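Local coordinates for chitin elicitor-binding protein (Oryza sativa subsp. japonica, PDB 5JCD) that binds chitin oligosaccharides from fungal cell walls at the surface of rice cells and takes part in relaying the signal that starts defence responses, at residues A[15-21]-A[62-68]; A[21-27]-A[54-60]; A[101-105]-A[130-134]. One frame throughout, in Å; residues are numbered along the deposited sequence.

Interaction 1: A[15-21]-A[62-68]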
# COMPACT_ATOMS: atom_id res chain seq x y z
N SER A 15 6.70 -5.21 3.68
CA SER A 15 6.29 -4.54 2.44
C SER A 15 6.04 -3.07 2.73
O SER A 15 6.23 -2.61 3.86
CB SER A 15 5.00 -5.13 1.89
OG SER A 15 5.14 -6.46 1.46
N ALA A 16 5.59 -2.34 1.71
CA ALA A 16 5.25 -0.93 1.87
C ALA A 16 4.21 -0.43 0.86
O ALA A 16 4.06 -1.02 -0.21
CB ALA A 16 6.52 -0.04 1.78
N ILE A 17 3.53 0.66 1.20
CA ILE A 17 2.84 1.46 0.19
C ILE A 17 3.52 2.82 0.12
O ILE A 17 3.99 3.33 1.13
CB ILE A 17 1.32 1.69 0.51
CG1 ILE A 17 1.15 2.39 1.87
CG2 ILE A 17 0.53 0.38 0.43
CD1 ILE A 17 -0.34 2.76 2.28
N LEU A 18 3.55 3.41 -1.06
CA LEU A 18 3.97 4.80 -1.15
C LEU A 18 2.68 5.62 -0.95
O LEU A 18 1.83 5.70 -1.84
CB LEU A 18 4.65 5.11 -2.48
CG LEU A 18 5.15 6.54 -2.62
CD1 LEU A 18 6.29 6.82 -1.60
CD2 LEU A 18 5.58 6.89 -4.04
N TYR A 19 2.52 6.19 0.23
CA TYR A 19 1.25 6.82 0.59
C TYR A 19 1.21 8.28 0.20
O TYR A 19 2.13 9.03 0.50
CB TYR A 19 1.00 6.68 2.10
CG TYR A 19 -0.33 7.22 2.58
CD1 TYR A 19 -1.53 6.67 2.13
CD2 TYR A 19 -0.40 8.25 3.52
CE1 TYR A 19 -2.75 7.12 2.58
CE2 TYR A 19 -1.62 8.72 3.97
CZ TYR A 19 -2.79 8.14 3.49
OH TYR A 19 -4.02 8.58 3.91
N THR A 20 0.13 8.67 -0.48
CA THR A 20 -0.10 10.08 -0.81
C THR A 20 -1.02 10.63 0.25
O THR A 20 -2.17 10.19 0.36
CB THR A 20 -0.74 10.28 -2.19
OG1 THR A 20 0.13 9.76 -3.21
CG2 THR A 20 -0.99 11.77 -2.45
N SER A 21 -0.50 11.55 1.05
CA SER A 21 -1.28 12.08 2.18
C SER A 21 -2.38 13.05 1.71
O SER A 21 -2.08 14.10 1.15
CB SER A 21 -0.35 12.78 3.16
OG SER A 21 -1.05 13.25 4.29
N SER A 62 1.69 15.15 -0.68
CA SER A 62 3.06 14.63 -0.73
C SER A 62 3.06 13.17 -0.34
O SER A 62 2.10 12.69 0.26
CB SER A 62 3.99 15.40 0.20
OG SER A 62 3.84 14.96 1.53
N THR A 63 4.13 12.45 -0.70
CA THR A 63 4.15 11.00 -0.48
C THR A 63 5.00 10.59 0.71
O THR A 63 5.96 11.25 1.06
CB THR A 63 4.67 10.26 -1.72
OG1 THR A 63 6.02 10.66 -1.98
CG2 THR A 63 3.79 10.57 -2.94
N VAL A 64 4.62 9.48 1.33
CA VAL A 64 5.35 8.91 2.44
C VAL A 64 5.37 7.42 2.27
O VAL A 64 4.33 6.80 2.08
CB VAL A 64 4.68 9.19 3.80
CG1 VAL A 64 5.52 8.60 4.96
CG2 VAL A 64 4.47 10.67 4.00
N LYS A 65 6.55 6.84 2.41
CA LYS A 65 6.69 5.41 2.36
C LYS A 65 6.22 4.81 3.67
O LYS A 65 6.77 5.12 4.72
CB LYS A 65 8.14 5.08 2.13
CG LYS A 65 8.40 3.72 1.49
CD LYS A 65 9.87 3.65 1.09
CE LYS A 65 10.21 2.45 0.24
NZ LYS A 65 9.98 1.17 0.94
N ILE A 66 5.24 3.93 3.63
CA ILE A 66 4.74 3.34 4.85
C ILE A 66 4.95 1.82 4.82
O ILE A 66 4.35 1.15 4.01
CB ILE A 66 3.27 3.71 5.11
CG1 ILE A 66 3.14 5.25 5.16
CG2 ILE A 66 2.75 3.04 6.39
CD1 ILE A 66 1.79 5.76 5.47
N PRO A 67 5.86 1.32 5.68
CA PRO A 67 6.19 -0.11 5.83
C PRO A 67 5.17 -0.85 6.68
O PRO A 67 4.55 -0.24 7.54
CB PRO A 67 7.56 -0.11 6.53
CG PRO A 67 7.78 1.27 7.02
CD PRO A 67 6.64 2.16 6.59
N PHE A 68 4.98 -2.13 6.40
CA PHE A 68 4.08 -2.91 7.22
C PHE A 68 4.37 -4.39 7.08
O PHE A 68 5.10 -4.80 6.19
CB PHE A 68 2.61 -2.61 6.87
CG PHE A 68 2.26 -2.85 5.43
CD1 PHE A 68 1.83 -4.10 5.00
CD2 PHE A 68 2.36 -1.82 4.50
CE1 PHE A 68 1.52 -4.31 3.68
CE2 PHE A 68 2.05 -2.03 3.18
CZ PHE A 68 1.63 -3.27 2.76
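Ile17 and Ile66 sit opposite each other in an antiparallel strand pair, and the backbone bonds fix that register. Three hydrogen-bonded pairs, Ser15 with Phe68, Ile17 with Ile66 and Tyr19 with Val64, give six N-H...O bonds; that from Ile66 N to Ile17 O is 2.9 Å and nearly straight at 175°. A seventh, Ser21 N to Ser62 O, follows where the strands end. In the intervening non-hydrogen-bonded pairs CA-H groups approach carbonyls, Thr63 CA lying 3.0 Å from Tyr19 O.

Apolar contacts fill the face of Ile17, Tyr19, Ile66 and Phe68. Ile66 CD1 reaches Tyr19 CB at 3.6 Å, the two side chains running alongside each other. Phe68 CG stands between its own N and carbonyl carbon (chi1 57°), which folds the ring back over the neighbouring strand: Ser15 CB lies over its face, 4.3 Å from the centroid, and Ile17 CG2 meets Phe68 CE2 at 4.0 Å. On the other face Leu18 CD1 touches Thr63 CB at 3.8 Å.

Tyr19 OH is bonded to Val100 O, and strand 145-150 runs parallel beside strand 12-20. The two strands pair as the outer strands of a beta-alpha-alpha-beta unit, as in LysM domains, with helices 27-34 and 39-45 packed on the Ile66 face.

Interaction 2: A[21-27]-A[54-60]. With NAG (2-acetamido-2-deoxy-beta-D-glucopyranose), chain E.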
# COMPACT_ATOMS: atom_id res chain seq x y z
N SER A 21 -0.50 11.55 1.05
CA SER A 21 -1.28 12.08 2.18
C SER A 21 -2.38 13.05 1.71
O SER A 21 -2.08 14.10 1.15
CB SER A 21 -0.35 12.78 3.16
OG SER A 21 -1.05 13.25 4.29
N PRO A 22 -3.66 12.70 1.95
CA PRO A 22 -4.75 13.57 1.48
C PRO A 22 -4.64 14.96 2.11
O PRO A 22 -4.95 15.95 1.44
CB PRO A 22 -6.01 12.84 1.96
CG PRO A 22 -5.59 11.39 2.15
CD PRO A 22 -4.16 11.50 2.65
N ASN A 23 -4.16 15.04 3.34
CA ASN A 23 -4.05 16.33 4.01
C ASN A 23 -2.68 16.54 4.61
O ASN A 23 -1.85 15.64 4.59
CB ASN A 23 -5.07 16.45 5.13
CG ASN A 23 -6.48 16.36 4.62
OD1 ASN A 23 -6.75 16.73 3.48
ND2 ASN A 23 -7.40 15.86 5.46
N ALA A 24 -2.46 17.75 5.13
CA ALA A 24 -1.27 18.05 5.91
C ALA A 24 -1.40 17.27 7.18
O ALA A 24 -2.48 17.22 7.79
CB ALA A 24 -1.19 19.57 6.21
N THR A 25 -0.33 16.61 7.57
CA THR A 25 -0.36 15.80 8.77
C THR A 25 1.07 15.68 9.29
O THR A 25 1.95 16.45 8.89
CB THR A 25 -0.99 14.39 8.51
OG1 THR A 25 -0.96 13.61 9.71
CG2 THR A 25 -0.23 13.65 7.45
N THR A 26 1.31 14.72 10.15
CA THR A 26 2.66 14.53 10.67
C THR A 26 3.00 13.05 10.67
O THR A 26 2.09 12.20 10.61
CB THR A 26 2.74 15.04 12.12
OG1 THR A 26 1.91 14.21 12.95
CG2 THR A 26 2.26 16.49 12.22
N TYR A 27 4.28 12.72 10.81
CA TYR A 27 4.69 11.32 10.91
C TYR A 27 4.00 10.63 12.08
O TYR A 27 3.56 9.49 11.93
CB TYR A 27 6.23 11.18 10.95
CG TYR A 27 6.88 11.25 9.56
CD1 TYR A 27 7.13 12.46 8.93
CD2 TYR A 27 7.20 10.09 8.87
CE1 TYR A 27 7.70 12.51 7.65
CE2 TYR A 27 7.76 10.12 7.61
CZ TYR A 27 8.00 11.34 7.00
OH TYR A 27 8.57 11.37 5.74
N SER A 54 8.12 13.44 16.14
CA SER A 54 6.95 12.80 15.57
C SER A 54 6.06 13.83 14.89
O SER A 54 5.16 13.47 14.13
CB SER A 54 6.15 12.08 16.64
OG SER A 54 5.20 12.97 17.18
N SER A 55 6.31 15.10 15.18
CA SER A 55 5.51 16.19 14.63
C SER A 55 6.05 16.62 13.28
O SER A 55 5.56 17.58 12.68
CB SER A 55 5.47 17.40 15.58
OG SER A 55 6.75 18.00 15.71
N ALA A 56 7.07 15.91 12.80
CA ALA A 56 7.65 16.22 11.50
C ALA A 56 6.55 16.23 10.43
O ALA A 56 5.78 15.28 10.29
CB ALA A 56 8.72 15.22 11.16
N PRO A 57 6.49 17.32 9.65
CA PRO A 57 5.31 17.58 8.82
C PRO A 57 5.30 16.77 7.52
O PRO A 57 6.33 16.55 6.89
CB PRO A 57 5.43 19.08 8.53
CG PRO A 57 6.91 19.29 8.45
CD PRO A 57 7.51 18.37 9.51
N VAL A 58 4.11 16.33 7.14
CA VAL A 58 3.90 15.79 5.81
C VAL A 58 2.87 16.69 5.15
O VAL A 58 1.74 16.82 5.63
CB VAL A 58 3.37 14.35 5.84
CG1 VAL A 58 3.18 13.83 4.43
CG2 VAL A 58 4.31 13.46 6.64
N ALA A 59 3.26 17.31 4.05
CA ALA A 59 2.39 18.25 3.37
C ALA A 59 1.27 17.49 2.67
O ALA A 59 1.41 16.31 2.34
CB ALA A 59 3.17 19.07 2.37
N ALA A 60 0.16 18.19 2.48
CA ALA A 60 -0.92 17.68 1.65
C ALA A 60 -0.39 17.29 0.27
O ALA A 60 0.43 18.02 -0.30
CB ALA A 60 -1.98 18.74 1.51
C1 NAG E . -3.42 19.21 -2.20
C2 NAG E . -3.95 19.51 -3.60
C3 NAG E . -5.29 20.23 -3.60
C4 NAG E . -6.29 19.57 -2.65
C5 NAG E . -5.64 19.31 -1.30
C6 NAG E . -6.58 18.47 -0.45
C7 NAG E . -2.12 19.69 -5.18
C8 NAG E . -1.03 20.56 -5.71
N2 NAG E . -2.95 20.27 -4.33
O3 NAG E . -5.79 20.10 -4.91
O4 NAG E . -7.46 20.36 -2.49
O5 NAG E . -4.42 18.61 -1.41
O6 NAG E . -6.09 18.37 0.86
O7 NAG E . -2.22 18.51 -5.51
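Ser21 meets Val58 where the chain enters a short antiparallel ladder, strands 25-26 and 57-58, which joins the two linkers of a beta-alpha-alpha-beta unit, just after strand 12-20 and just before strand 63-72. Ser21 CB lies 3.9 Å from Val58 CG1, while its hydroxyl, set anti to the backbone N (chi1 -178°), donates ahead to Asn23 O across Pro22, at a length too short to be taken at face value. Pro22 and Asn23 belong to an experimentally identified chitin-binding site. Separately, the N-acetylglucosamine here is consistent with the N-linked glycan of Asn61; its O6 donates a hydrogen bond to Pro22 O at 2.7 Å, and its O5 lies 3.8 Å from Ala60 CB. Ala24 CA approaches Val58 O at 3.3 Å in a CA-H...O contact.

Thr25 and Val58 form the hydrogen-bonded pair. Thr25 N gives to Val58 O in the carbonyl plane, whereas Val58 N reaches Thr25 O from 42° above that plane although its N-H points almost straight at the oxygen. Their side chains run alongside each other, CG2 of Thr25 against CB of Val58.

Thr26 is the N-cap of helix 27-34, its OG1 accepting from Asn29 N, and its CG2 lies 3.5 Å from Ser55 O. Tyr27 begins the helix and donates its N-H to Ala56 O at 3.0 Å. Its ring reaches toward helix 39-45 and crosses the Val58 side chain at about a right angle, CE1 against Val58 CG2. Ala56 O also lies in the Tyr27 ring plane at its edge, 3.4 Å from CD1.

Interaction 3: A[101-105]-A[130-134]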
# COMPACT_ATOMS: atom_id res chain seq x y z
N PHE A 101 -7.29 5.66 1.49
CA PHE A 101 -6.23 4.72 1.18
C PHE A 101 -5.82 4.69 -0.30
O PHE A 101 -5.41 3.63 -0.83
CB PHE A 101 -6.61 3.34 1.70
CG PHE A 101 -6.81 3.32 3.18
CD1 PHE A 101 -5.72 3.36 4.03
CD2 PHE A 101 -8.09 3.33 3.72
CE1 PHE A 101 -5.89 3.37 5.40
CE2 PHE A 101 -8.28 3.35 5.10
CZ PHE A 101 -7.18 3.36 5.94
N ASN A 102 -5.95 5.84 -0.96
CA ASN A 102 -5.35 6.04 -2.26
C ASN A 102 -5.89 5.07 -3.31
O ASN A 102 -5.26 4.86 -4.34
CB ASN A 102 -3.81 5.84 -2.17
CG ASN A 102 -3.10 6.91 -1.36
OD1 ASN A 102 -1.88 6.84 -1.20
ND2 ASN A 102 -3.82 7.91 -0.88
N ALA A 103 -7.04 4.47 -3.04
CA ALA A 103 -7.54 3.36 -3.86
C ALA A 103 -6.53 2.21 -4.00
O ALA A 103 -6.56 1.48 -4.99
CB ALA A 103 -7.99 3.86 -5.25
N PHE A 104 -5.67 2.02 -3.00
CA PHE A 104 -4.81 0.83 -2.98
C PHE A 104 -5.65 -0.43 -2.83
O PHE A 104 -5.20 -1.52 -3.16
CB PHE A 104 -3.74 0.88 -1.88
CG PHE A 104 -2.55 1.71 -2.23
CD1 PHE A 104 -1.80 1.41 -3.37
CD2 PHE A 104 -2.16 2.77 -1.44
CE1 PHE A 104 -0.69 2.17 -3.72
CE2 PHE A 104 -1.05 3.54 -1.78
CZ PHE A 104 -0.31 3.23 -2.92
N VAL A 105 -6.85 -0.28 -2.28
CA VAL A 105 -7.82 -1.36 -2.26
C VAL A 105 -9.14 -0.90 -2.88
O VAL A 105 -9.43 0.30 -2.89
CB VAL A 105 -8.11 -1.83 -0.83
CG1 VAL A 105 -6.82 -2.27 -0.15
CG2 VAL A 105 -8.78 -0.72 -0.03
N ILE A 130 -8.21 -2.97 6.80
CA ILE A 130 -7.89 -2.56 5.44
C ILE A 130 -6.74 -3.43 4.89
O ILE A 130 -5.60 -3.32 5.35
CB ILE A 130 -7.48 -1.07 5.41
CG1 ILE A 130 -8.54 -0.20 6.10
CG2 ILE A 130 -7.21 -0.61 3.99
CD1 ILE A 130 -9.93 -0.27 5.48
N PRO A 131 -7.02 -4.30 3.91
CA PRO A 131 -5.99 -5.19 3.37
C PRO A 131 -5.10 -4.53 2.31
O PRO A 131 -5.27 -4.82 1.13
CB PRO A 131 -6.81 -6.29 2.71
CG PRO A 131 -8.04 -5.55 2.21
CD PRO A 131 -8.32 -4.49 3.25
N LEU A 132 -4.17 -3.68 2.71
CA LEU A 132 -3.20 -3.11 1.76
C LEU A 132 -2.49 -4.21 0.96
O LEU A 132 -2.10 -5.25 1.50
CB LEU A 132 -2.18 -2.26 2.50
CG LEU A 132 -2.80 -1.18 3.39
CD1 LEU A 132 -1.76 -0.52 4.24
CD2 LEU A 132 -3.50 -0.14 2.50
N PRO A 133 -2.34 -3.97 -0.34
CA PRO A 133 -1.77 -5.00 -1.21
C PRO A 133 -0.25 -5.18 -1.02
O PRO A 133 0.52 -4.22 -0.89
CB PRO A 133 -2.09 -4.48 -2.61
CG PRO A 133 -2.08 -3.00 -2.45
CD PRO A 133 -2.55 -2.70 -1.05
N CYS A 134 0.17 -6.44 -1.03
CA CYS A 134 1.56 -6.76 -0.81
C CYS A 134 1.83 -8.17 -1.30
O CYS A 134 0.93 -8.85 -1.77
CB CYS A 134 1.93 -6.65 0.68
SG CYS A 134 1.00 -7.73 1.82
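Ile130 fits its branched side chain against the flat of the Phe101 ring. Its CG2 stands 4.0 Å from the ring centroid and only 10° off the normal, a CH-pi contact almost over the centre. With CG1 anti to the carbonyl carbon and CG2 anti to N, both branches lie on the same side of the ring, CG1 by its CE2-CZ rim and 3.7 Å from Phe101 CE2. Replacing Phe101 with an alanine would probably strip this isoleucine of the surface beneath both branches and open a gap beside Leu132.

The second bump is Val105. Its CG1 presses on the outer side of the inverse gamma turn centred on Pro131, against Pro131 O at 3.2 Å, with Pro131 CG 4.2 Å away. The third is Pro133, whose CG and CD edge sits against the carbonyl and CB of Phe104, CG 3.5 Å from Phe104 O and CD 3.9 Å from Phe104 CB.

No hydrogen bond joins the segments. A type I' turn, closed by Phe104 N to Phe101 O, presents the Phe101 ring and the CB and carbonyl of Phe104. Ile110 packs on both Val105 and Ile130. The contact forms part of the apolar core of the LysM domain built on helices 93-100 and 107-113, joining the loop between them to the chain after strand 127-129.

Interactions 1 and 3 are buried near the middle of the chain, whereas interaction 2 lies about 17 Å from its centre (centre to centre) and is only partly covered. Interactions 1 and 2 are both antiparallel ladders and share Ser21: the 21-27/54-60 pair is nested inside the loop closed by 15-21/62-68, and Val64 packs on Val58 and Tyr27. Interaction 3 instead joins a loop to a mostly irregular segment by apolar and CH-pi packing, without a hydrogen bond between them. It meets the central sheet through Asn102, among others, whose OD1 probably accepts from Thr20 N. Of the three, interaction 2 touches a sugar, probably the glycan of Asn61; interactions 2 and 3 do not touch.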